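Local coordinates for protein beta-phosphoglucomutase (Bacteroides vulgatus, PDB 3DV9) that is probably a beta-phosphoglucomutase of the haloacid dehalogenase superfamily, a magnesium-dependent enzyme expected to interconvert beta-glucose 1-phosphate and glucose 6-phosphate, at residues A113-V116 and L117-K121; P231-N234 and K235-T239. One frame throughout, in Å; residues are numbered along the deposited sequence.

Contact 1: A113-V116 and L117-K121; sequences ALEV and LTKIK
E115 and K119, one helical turn apart, illustrate how a lysine can be shared between a near neighbour and closer partners on another helix. Their salt bridge is long, with E115 OE2 3.9 Å from K119 NZ, and a water closes the gap: it donates to E115 OE2 at 3.0 Å and accepts from K119 NZ at 2.9 Å. The lysine chain is extended and crosses the glutamate, so that its CE methylene lies as near to the carboxylate as NZ does. K119 has CG anti to its carbonyl carbon (chi1 -75°), which leads the chain back over E115 O before NZ passes on to stronger partners, N234 and E238 of helix 230-244. Putting a methionine here would probably leave the E238 carboxylate without its mate and cost E115 its water bridge.

The main-chain bonds follow the regular i to i+4 ladder of an alpha helix. L117 N meets A113 O at 3.0 Å, nearly straight at 162°, whereas K119 N reaches E115 O at 3.2 Å. T118 is modelled in two conformers; in one, OG1 gives that same oxygen a second hydrogen bond on the face K119 N uses, a detail that remains tentative. The helix flanks the parallel sheet of the Rossmann-like HAD core and leads into strand 126-130.

Its apolar side is turned to that sheet and to helix 230-244. The V116 and I120 side chains run in the same direction, one turn apart, with V116 CG2 4.1 Å from I120 CD1, and both touch W237. L117 folds over the turn before, its CG 3.3 Å from A113 O, and packs on F28 and P127.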
ATOM      1  N   ALA A 113      -2.847 -10.808  -8.753  1.00 17.67           N
ATOM      2  CA  ALA A 113      -1.977  -9.609  -8.944  1.00 17.51           C
ATOM      3  C   ALA A 113      -1.281  -9.618 -10.325  1.00 18.24           C
ATOM      4  O   ALA A 113      -1.297  -8.637 -11.052  1.00 17.60           O
ATOM      5  CB  ALA A 113      -0.925  -9.538  -7.812  1.00 18.61           C
ATOM      6  N   LEU A 114      -0.644 -10.734 -10.675  1.00 18.28           N
ATOM      7  CA  LEU A 114       0.048 -10.773 -11.980  1.00 18.93           C
ATOM      8  C   LEU A 114      -0.960 -10.599 -13.119  1.00 18.66           C
ATOM      9  O   LEU A 114      -0.680  -9.860 -14.077  1.00 18.51           O
ATOM     10  CB  LEU A 114       0.829 -12.086 -12.104  1.00 18.16           C
ATOM     11  CG  LEU A 114       1.441 -12.319 -13.488  1.00 19.63           C
ATOM     12  CD1 LEU A 114       2.400 -11.237 -13.849  1.00 17.24           C
ATOM     13  CD2 LEU A 114       2.171 -13.663 -13.443  1.00 20.33           C
ATOM     14  N   GLU A 115      -2.123 -11.242 -13.010  1.00 17.94           N
ATOM     15  CA  GLU A 115      -3.130 -11.112 -14.042  1.00 19.01           C
ATOM     16  C   GLU A 115      -3.611  -9.666 -14.215  1.00 18.07           C
ATOM     17  O   GLU A 115      -3.718  -9.157 -15.342  1.00 18.63           O
ATOM     18  CB  GLU A 115      -4.305 -12.016 -13.787  1.00 18.78           C
ATOM     19  CG  GLU A 115      -5.332 -11.925 -14.935  1.00 22.93           C
ATOM     20  CD  GLU A 115      -6.442 -12.960 -14.783  1.00 27.81           C
ATOM     21  OE1 GLU A 115      -6.304 -13.887 -13.948  1.00 31.01           O
ATOM     22  OE2 GLU A 115      -7.445 -12.857 -15.500  1.00 29.33           O
ATOM     23  N   VAL A 116      -3.962  -8.995 -13.126  1.00 17.88           N
ATOM     24  CA  VAL A 116      -4.417  -7.609 -13.261  1.00 17.89           C
ATOM     25  C   VAL A 116      -3.327  -6.649 -13.783  1.00 18.25           C
ATOM     26  O   VAL A 116      -3.631  -5.776 -14.595  1.00 17.06           O
ATOM     27  CB  VAL A 116      -5.150  -7.081 -11.990  1.00 18.35           C
ATOM     28  CG1 VAL A 116      -4.135  -6.646 -10.879  1.00 18.16           C
ATOM     29  CG2 VAL A 116      -6.120  -5.974 -12.371  1.00 17.43           C
ATOM     30  N   LEU A 117      -2.078  -6.851 -13.375  1.00 17.46           N
ATOM     31  CA  LEU A 117      -0.942  -6.025 -13.838  1.00 17.05           C
ATOM     32  C   LEU A 117      -0.745  -6.214 -15.335  1.00 17.81           C
ATOM     33  O   LEU A 117      -0.452  -5.264 -16.062  1.00 17.45           O
ATOM     34  CB  LEU A 117       0.334  -6.401 -13.090  1.00 17.37           C
ATOM     35  CG  LEU A 117       0.329  -5.858 -11.654  1.00 16.25           C
ATOM     36  CD1 LEU A 117       1.410  -6.554 -10.796  1.00 18.47           C
ATOM     37  CD2 LEU A 117       0.453  -4.301 -11.678  1.00 15.47           C
ATOM     38  N   THR A 118      -0.929  -7.434 -15.815  1.00 17.94           N
ATOM     39  CA  THR A 118      -0.758  -7.694 -17.266  0.60 17.93           C
ATOM     40  C   THR A 118      -1.857  -6.991 -18.072  1.00 18.37           C
ATOM     41  O   THR A 118      -1.583  -6.492 -19.178  1.00 18.25           O
ATOM     42  CB  THR A 118      -0.667  -9.220 -17.595  0.60 18.14           C
ATOM     43  OG1 THR A 118      -1.945  -9.844 -17.403  0.60 20.13           O
ATOM     44  CG2 THR A 118       0.352  -9.899 -16.709  0.60 18.41           C
ATOM     45  N   LYS A 119      -3.076  -6.915 -17.503  1.00 17.06           N
ATOM     46  CA  LYS A 119      -4.196  -6.250 -18.197  1.00 18.41           C
ATOM     47  C   LYS A 119      -3.869  -4.756 -18.248  1.00 18.60           C
ATOM     48  O   LYS A 119      -4.021  -4.107 -19.295  1.00 19.32           O
ATOM     49  CB  LYS A 119      -5.483  -6.390 -17.374  1.00 17.60           C
ATOM     50  CG  LYS A 119      -6.094  -7.790 -17.432  1.00 19.26           C
ATOM     51  CD  LYS A 119      -7.291  -7.824 -16.517  1.00 19.56           C
ATOM     52  CE  LYS A 119      -7.827  -9.202 -16.396  1.00 22.10           C
ATOM     53  NZ  LYS A 119      -8.990  -9.244 -15.420  1.00 21.81           N
ATOM     54  N   ILE A 120      -3.406  -4.242 -17.118  1.00 17.61           N
ATOM     55  CA  ILE A 120      -3.103  -2.784 -16.965  1.00 17.40           C
ATOM     56  C   ILE A 120      -1.984  -2.390 -17.942  1.00 18.01           C
ATOM     57  O   ILE A 120      -2.094  -1.395 -18.661  1.00 18.80           O
ATOM     58  CB  ILE A 120      -2.748  -2.419 -15.470  1.00 17.00           C
ATOM     59  CG1 ILE A 120      -4.035  -2.502 -14.631  1.00 16.70           C
ATOM     60  CG2 ILE A 120      -2.130  -1.001 -15.334  1.00 17.78           C
ATOM     61  CD1 ILE A 120      -3.811  -2.609 -13.078  1.00 17.16           C
ATOM     62  N   LYS A 121      -0.915  -3.160 -17.952  1.00 18.19           N
ATOM     63  CA  LYS A 121       0.210  -2.930 -18.891  1.00 19.56           C
ATOM     64  C   LYS A 121      -0.263  -3.006 -20.360  1.00 19.77           C
ATOM     65  O   LYS A 121       0.109  -2.155 -21.174  1.00 19.16           O
ATOM     66  CB  LYS A 121       1.393  -3.875 -18.553  1.00 20.41           C
ATOM     67  CG  LYS A 121       2.769  -3.524 -19.098  1.00 26.67           C
ATOM     68  CD  LYS A 121       3.482  -2.497 -18.183  1.00 27.87           C
ATOM     69  CE  LYS A 121       4.700  -1.949 -18.906  1.00 31.80           C
ATOM     70  NZ  LYS A 121       5.815  -1.668 -17.954  1.00 35.94           N
TER
HETATM   71  O   HOH W   1     -10.299 -11.846 -15.435  1.00 34.26           O

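Contact 2: P231-N234 and K235-T239; sequences PDFN and KNWET
N236 turns its side-chain amide back onto D232 O, 2.8 Å from ND2, while its backbone N reaches the same oxygen at 3.1 Å. This double grip lies in the turn just before a kink in helix 230-244, which lies against the parallel sheet of the HAD core. The ND2 bond is nearly straight at 168°, and the oxygen sits close to the plane of the amide, yet the donor stands above the carbonyl plane, across from the face that N236 N uses. A chi1 of -80° sets CG opposite the carbonyl carbon and brings the amide back beside the preceding turn.

At the next residue the ladder changes step: W237 N bonds to N234 O, three residues back, at 3.1 Å, coming from above that carbonyl, and the amides of E238 and T239 have no bond to the preceding turn. On the buried side the W237 and F233 side chains run alongside each other, F233 CZ 3.7 Å from W237 CE3, their planes steeply inclined at 72° in an oblique pairing.

Farther out, strand 185-189 supports both rings, I188 meeting F233 and L186 meeting W237. N234 OD1 and E238 OE1 both face K119 NZ of helix 113-122. At the helix start, D232 OD2 accepts from H228 N in one of two modelled conformers, so tentatively, and D232 N bonds to S229 OG.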
ATOM      1  N   PRO A 231      -8.114 -11.389  -6.232  1.00 16.61           N
ATOM      2  CA  PRO A 231      -8.908 -11.928  -7.356  1.00 16.48           C
ATOM      3  C   PRO A 231     -10.207 -11.151  -7.681  1.00 17.14           C
ATOM      4  O   PRO A 231     -10.564 -11.007  -8.859  1.00 16.35           O
ATOM      5  CB  PRO A 231      -9.233 -13.355  -6.865  1.00 17.26           C
ATOM      6  CG  PRO A 231      -7.982 -13.724  -6.008  1.00 17.46           C
ATOM      7  CD  PRO A 231      -7.749 -12.435  -5.240  1.00 15.71           C
ATOM      8  N   ASP A 232     -10.881 -10.637  -6.656  1.00 16.43           N
ATOM      9  CA  ASP A 232     -12.095  -9.808  -6.791  0.50 17.50           C
ATOM     10  C   ASP A 232     -11.751  -8.549  -7.605  1.00 17.48           C
ATOM     11  O   ASP A 232     -12.432  -8.189  -8.579  1.00 18.37           O
ATOM     12  CB  ASP A 232     -12.655  -9.483  -5.372  0.50 17.53           C
ATOM     13  CG  ASP A 232     -14.082  -8.882  -5.378  0.50 18.54           C
ATOM     14  OD1 ASP A 232     -14.822  -9.141  -6.355  0.50 19.85           O
ATOM     15  OD2 ASP A 232     -14.496  -8.172  -4.389  0.50 17.05           O
ATOM     16  N   PHE A 233     -10.665  -7.897  -7.201  1.00 17.95           N
ATOM     17  CA  PHE A 233     -10.197  -6.683  -7.892  1.00 16.91           C
ATOM     18  C   PHE A 233      -9.886  -6.996  -9.379  1.00 16.85           C
ATOM     19  O   PHE A 233     -10.383  -6.332 -10.290  1.00 17.68           O
ATOM     20  CB  PHE A 233      -8.988  -6.102  -7.162  1.00 16.31           C
ATOM     21  CG  PHE A 233      -8.373  -4.946  -7.869  1.00 17.11           C
ATOM     22  CD1 PHE A 233      -9.125  -3.817  -8.159  1.00 20.80           C
ATOM     23  CD2 PHE A 233      -7.062  -5.040  -8.337  1.00 21.33           C
ATOM     24  CE1 PHE A 233      -8.553  -2.717  -8.849  1.00 21.94           C
ATOM     25  CE2 PHE A 233      -6.463  -3.956  -9.023  1.00 20.60           C
ATOM     26  CZ  PHE A 233      -7.227  -2.802  -9.308  1.00 20.60           C
ATOM     27  N   ASN A 234      -9.140  -8.069  -9.598  1.00 16.83           N
ATOM     28  CA  ASN A 234      -8.761  -8.488 -10.933  1.00 18.49           C
ATOM     29  C   ASN A 234     -10.037  -8.722 -11.763  1.00 18.17           C
ATOM     30  O   ASN A 234     -10.130  -8.270 -12.919  1.00 18.47           O
ATOM     31  CB  ASN A 234      -7.923  -9.758 -10.875  1.00 18.79           C
ATOM     32  CG  ASN A 234      -7.605 -10.283 -12.253  1.00 17.74           C
ATOM     33  OD1 ASN A 234      -7.284  -9.500 -13.154  1.00 18.22           O
ATOM     34  ND2 ASN A 234      -7.755 -11.598 -12.448  1.00 23.07           N
ATOM     35  N   LYS A 235     -11.002  -9.455 -11.200  1.00 19.15           N
ATOM     36  CA  LYS A 235     -12.208  -9.817 -11.955  1.00 20.78           C
ATOM     37  C   LYS A 235     -13.002  -8.577 -12.397  1.00 20.14           C
ATOM     38  O   LYS A 235     -13.660  -8.563 -13.456  1.00 21.00           O
ATOM     39  CB  LYS A 235     -13.104 -10.678 -11.084  1.00 21.20           C
ATOM     40  CG  LYS A 235     -14.371 -11.140 -11.741  1.00 26.70           C
ATOM     41  CD  LYS A 235     -15.069 -12.186 -10.878  1.00 32.21           C
ATOM     42  CE  LYS A 235     -15.397 -11.671  -9.480  1.00 36.60           C
ATOM     43  NZ  LYS A 235     -15.933 -12.754  -8.580  1.00 41.57           N
ATOM     44  N   ASN A 236     -12.947  -7.564 -11.556  1.00 19.81           N
ATOM     45  CA  ASN A 236     -13.668  -6.325 -11.767  1.00 20.29           C
ATOM     46  C   ASN A 236     -12.919  -5.261 -12.572  1.00 20.55           C
ATOM     47  O   ASN A 236     -13.472  -4.195 -12.866  1.00 20.33           O
ATOM     48  CB  ASN A 236     -14.071  -5.773 -10.412  1.00 20.66           C
ATOM     49  CG  ASN A 236     -15.289  -6.464  -9.868  1.00 22.30           C
ATOM     50  OD1 ASN A 236     -16.416  -6.141 -10.245  1.00 21.74           O
ATOM     51  ND2 ASN A 236     -15.076  -7.445  -8.995  1.00 21.08           N
ATOM     52  N   TRP A 237     -11.683  -5.562 -12.957  1.00 20.04           N
ATOM     53  CA  TRP A 237     -10.845  -4.540 -13.610  1.00 20.29           C
ATOM     54  C   TRP A 237     -11.509  -3.967 -14.903  1.00 20.70           C
ATOM     55  O   TRP A 237     -11.603  -2.745 -15.114  1.00 20.41           O
ATOM     56  CB  TRP A 237      -9.432  -5.093 -13.923  1.00 21.75           C
ATOM     57  CG  TRP A 237      -8.720  -4.019 -14.644  1.00 20.77           C
ATOM     58  CD1 TRP A 237      -8.429  -3.974 -15.956  1.00 24.06           C
ATOM     59  CD2 TRP A 237      -8.319  -2.751 -14.081  1.00 21.64           C
ATOM     60  NE1 TRP A 237      -7.825  -2.759 -16.262  1.00 22.75           N
ATOM     61  CE2 TRP A 237      -7.754  -1.992 -15.125  1.00 23.27           C
ATOM     62  CE3 TRP A 237      -8.389  -2.194 -12.790  1.00 22.18           C
ATOM     63  CZ2 TRP A 237      -7.250  -0.683 -14.923  1.00 22.14           C
ATOM     64  CZ3 TRP A 237      -7.887  -0.897 -12.583  1.00 23.27           C
ATOM     65  CH2 TRP A 237      -7.325  -0.162 -13.646  1.00 23.28           C
ATOM     66  N   GLU A 238     -11.927  -4.849 -15.789  1.00 20.74           N
ATOM     67  CA  GLU A 238     -12.538  -4.427 -17.075  1.00 23.41           C
ATOM     68  C   GLU A 238     -13.714  -3.465 -16.873  1.00 23.69           C
ATOM     69  O   GLU A 238     -13.762  -2.393 -17.500  1.00 23.06           O
ATOM     70  CB  GLU A 238     -12.936  -5.647 -17.907  1.00 25.11           C
ATOM     71  CG  GLU A 238     -11.714  -6.562 -18.201  1.00 29.61           C
ATOM     72  CD  GLU A 238     -11.586  -7.801 -17.276  1.00 36.33           C
ATOM     73  OE1 GLU A 238     -11.318  -7.680 -16.026  1.00 29.57           O
ATOM     74  OE2 GLU A 238     -11.762  -8.929 -17.857  1.00 40.47           O
ATOM     75  N   THR A 239     -14.610  -3.831 -15.956  1.00 22.24           N
ATOM     76  CA  THR A 239     -15.809  -3.013 -15.633  1.00 23.08           C
ATOM     77  C   THR A 239     -15.390  -1.702 -14.999  1.00 22.00           C
ATOM     78  O   THR A 239     -15.978  -0.643 -15.261  1.00 21.54           O
ATOM     79  CB  THR A 239     -16.739  -3.798 -14.694  1.00 22.37           C
ATOM     80  OG1 THR A 239     -17.138  -4.990 -15.371  1.00 27.72           O
ATOM     81  CG2 THR A 239     -18.021  -2.968 -14.289  1.00 25.48           C
TER
HETATM   82  O   HOH W   2     -17.078  -9.028  -7.570  1.00 32.95           O

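How the contacts relate
Contacts 1 and 2 each join adjacent turns of one helix, and the two helices lie side by side on one flank of the HAD core, the contact centres 10 Å apart. The polar joint between them is K119 NZ, which probably hydrogen-bonds N234 OD1 at 2.8 Å and forms a salt bridge with E238 OE1 at 2.9 Å, while W237 packs against V116 and I120. Neither contact reaches the magnesium site of D29, D31, E65 and N190: the side chains of A113 and F233 lie about 12 and 13 Å from the ion. Both lean on strands leading to it: L117 and I120 touch F28, which precedes D29, and F233 touches I188, two residues before N190.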